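Local coordinates for protein calcium homeostasis modulator 1 (Oryzias latipes, PDB 6LMT) that probably forms a large-pore, non-selective channel in the plasma membrane, built from eight copies of the chain and passing ions and small molecules such as ATP, at residues E38-P42 against K122-C126. Numbering follows the deposited sequence.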
ATOM      1  N   GLU A  38       0.427  27.725  -0.873  1.00 81.89           N
ATOM      2  CA  GLU A  38       0.589  28.221   0.486  1.00 81.89           C
ATOM      3  C   GLU A  38       0.108  29.662   0.477  1.00 81.89           C
ATOM      4  O   GLU A  38       0.767  30.544  -0.067  1.00 81.89           O
ATOM      5  CB  GLU A  38       2.030  28.087   0.957  1.00 81.89           C
ATOM      6  CG  GLU A  38       2.194  27.951   2.462  1.00 81.89           C
ATOM      7  CD  GLU A  38       2.334  29.265   3.222  1.00 81.89           C
ATOM      8  OE1 GLU A  38       2.879  30.239   2.666  1.00 81.89           O
ATOM      9  OE2 GLU A  38       1.909  29.321   4.396  1.00 81.89           O
ATOM     10  N   PHE A  39      -1.058  29.879   1.066  1.00 76.16           N
ATOM     11  CA  PHE A  39      -1.683  31.188   1.143  1.00 76.16           C
ATOM     12  C   PHE A  39      -0.854  32.085   2.037  1.00 76.16           C
ATOM     13  O   PHE A  39      -0.629  31.766   3.203  1.00 76.16           O
ATOM     14  CB  PHE A  39      -3.090  31.027   1.710  1.00 76.16           C
ATOM     15  CG  PHE A  39      -3.961  32.219   1.549  1.00 76.16           C
ATOM     16  CD1 PHE A  39      -4.724  32.379   0.417  1.00 76.16           C
ATOM     17  CD2 PHE A  39      -4.024  33.183   2.527  1.00 76.16           C
ATOM     18  CE1 PHE A  39      -5.532  33.471   0.277  1.00 76.16           C
ATOM     19  CE2 PHE A  39      -4.813  34.281   2.376  1.00 76.16           C
ATOM     20  CZ  PHE A  39      -5.559  34.427   1.245  1.00 76.16           C
ATOM     21  N   SER A  40      -0.386  33.198   1.503  1.00 77.45           N
ATOM     22  CA  SER A  40       0.476  34.106   2.255  1.00 77.45           C
ATOM     23  C   SER A  40      -0.070  35.511   2.142  1.00 77.45           C
ATOM     24  O   SER A  40       0.437  36.297   1.343  1.00 77.45           O
ATOM     25  CB  SER A  40       1.887  34.039   1.752  1.00 77.45           C
ATOM     26  OG  SER A  40       2.666  35.032   2.370  1.00 77.45           O
ATOM     27  N   CYS A  41      -1.056  35.816   2.971  1.00 77.94           N
ATOM     28  CA  CYS A  41      -1.639  37.143   3.023  1.00 77.94           C
ATOM     29  C   CYS A  41      -0.572  38.150   3.438  1.00 77.94           C
ATOM     30  O   CYS A  41       0.231  37.850   4.325  1.00 77.94           O
ATOM     31  CB  CYS A  41      -2.805  37.141   4.012  1.00 77.94           C
ATOM     32  SG  CYS A  41      -3.814  38.620   4.141  1.00 77.94           S
ATOM     33  N   PRO A  42      -0.492  39.315   2.789  1.00 77.38           N
ATOM     34  CA  PRO A  42       0.554  40.283   3.131  1.00 77.38           C
ATOM     35  C   PRO A  42       0.432  40.828   4.528  1.00 77.38           C
ATOM     36  O   PRO A  42       1.455  41.173   5.125  1.00 77.38           O
ATOM     37  CB  PRO A  42       0.329  41.402   2.112  1.00 77.38           C
ATOM     38  CG  PRO A  42      -0.501  40.840   1.109  1.00 77.38           C
ATOM     39  CD  PRO A  42      -1.329  39.804   1.694  1.00 77.38           C
ATOM     40  N   LYS A 122     -10.076  31.826   3.337  1.00 76.47           N
ATOM     41  CA  LYS A 122      -8.882  32.644   3.516  1.00 76.47           C
ATOM     42  C   LYS A 122      -8.834  33.859   2.605  1.00 76.47           C
ATOM     43  O   LYS A 122      -8.250  34.866   2.985  1.00 76.47           O
ATOM     44  CB  LYS A 122      -7.626  31.823   3.289  1.00 76.47           C
ATOM     45  CG  LYS A 122      -7.372  30.765   4.290  1.00 76.47           C
ATOM     46  CD  LYS A 122      -6.029  30.179   4.015  1.00 76.47           C
ATOM     47  CE  LYS A 122      -5.649  29.117   5.001  1.00 76.47           C
ATOM     48  NZ  LYS A 122      -6.420  27.885   4.770  1.00 76.47           N
ATOM     49  N   SER A 123      -9.402  33.779   1.403  1.00 72.49           N
ATOM     50  CA  SER A 123      -9.439  34.937   0.520  1.00 72.49           C
ATOM     51  C   SER A 123     -10.344  36.030   1.047  1.00 72.49           C
ATOM     52  O   SER A 123     -10.054  37.210   0.857  1.00 72.49           O
ATOM     53  CB  SER A 123      -9.884  34.538  -0.871  1.00 72.49           C
ATOM     54  OG  SER A 123      -8.844  33.888  -1.542  1.00 72.49           O
ATOM     55  N   PHE A 124     -11.456  35.672   1.682  1.00 71.84           N
ATOM     56  CA  PHE A 124     -12.277  36.700   2.295  1.00 71.84           C
ATOM     57  C   PHE A 124     -11.652  37.217   3.566  1.00 71.84           C
ATOM     58  O   PHE A 124     -11.852  38.379   3.911  1.00 71.84           O
ATOM     59  CB  PHE A 124     -13.692  36.221   2.620  1.00 71.84           C
ATOM     60  CG  PHE A 124     -14.644  36.246   1.472  1.00 71.84           C
ATOM     61  CD1 PHE A 124     -14.209  36.388   0.180  1.00 71.84           C
ATOM     62  CD2 PHE A 124     -16.002  36.303   1.717  1.00 71.84           C
ATOM     63  CE1 PHE A 124     -15.099  36.448  -0.850  1.00 71.84           C
ATOM     64  CE2 PHE A 124     -16.893  36.379   0.683  1.00 71.84           C
ATOM     65  CZ  PHE A 124     -16.439  36.453  -0.595  1.00 71.84           C
ATOM     66  N   LEU A 125     -10.925  36.369   4.289  1.00 72.48           N
ATOM     67  CA  LEU A 125     -10.282  36.815   5.513  1.00 72.48           C
ATOM     68  C   LEU A 125      -9.185  37.813   5.215  1.00 72.48           C
ATOM     69  O   LEU A 125      -9.029  38.800   5.930  1.00 72.48           O
ATOM     70  CB  LEU A 125      -9.732  35.622   6.277  1.00 72.48           C
ATOM     71  CG  LEU A 125      -9.082  35.911   7.620  1.00 72.48           C
ATOM     72  CD1 LEU A 125     -10.066  36.479   8.610  1.00 72.48           C
ATOM     73  CD2 LEU A 125      -8.471  34.659   8.134  1.00 72.48           C
ATOM     74  N   CYS A 126      -8.433  37.585   4.146  1.00 75.97           N
ATOM     75  CA  CYS A 126      -7.397  38.524   3.763  1.00 75.97           C
ATOM     76  C   CYS A 126      -8.002  39.805   3.213  1.00 75.97           C
ATOM     77  O   CYS A 126      -7.645  40.893   3.652  1.00 75.97           O
ATOM     78  CB  CYS A 126      -6.455  37.857   2.759  1.00 75.97           C
ATOM     79  SG  CYS A 126      -4.913  38.706   2.426  1.00 75.97           S
TER
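Cys41 SG and Cys126 SG are bonded at 2.0 Å, a disulfide with a CB-SG-SG-CB torsion of 92° that ties the loop after helix 21-36 to the short helix 122-128. Both cysteines hold SG anti to the backbone N, an orientation that directs each sulfur toward the opposite segment. Pro42 CD rests 3.8 Å from Cys126 SG, adding an apolar flank to the bridge.

Phe39 makes the second attachment. Its CB and CG each lie 3.8 Å from Lys122 CD, and the two side chains slide past each other in opposite directions. Of the next ring atoms, CD2 is 3.9 Å from both Lys122 CD and Lys122 CB, and CD1 is 4.1 Å from Lys122 CB. The ring offers one face to that CB, which stands 3.7 Å from the centroid and 6° off the normal, a well-centred CH-pi contact. CE1 passes Ser123 OG obliquely, while CE2 nears the carbonyl oxygen of Lys122. At the tip, CZ lies beside that same oxygen and meets Cys126 CB at the ring edge, 3.9 Å away. Lys122 O accepts the helical hydrogen bond from Cys126 N. Tyr51 of helix 48-70 adds an edge-to-face partner to Phe39.

Lys122 thus lays CB and CD against the Phe39 side chain and, through a bend at chi4 (73°), sends NZ to a salt bridge with Asp120. Cys41 O accepts a hydrogen bond from Arg175 of a neighbouring subunit, placing the bridge beside a subunit interface. Cys41-Cys126 is one of two disulfides in this CALHM chain; with Cys43-Cys160 it staples the loop between helices 21-36 and 48-70 to later parts of the chain. With no hydrogen bond joining the two segments, their association rests on the disulfide and apolar packing, and the covalent link would limit how far loop and helix could separate.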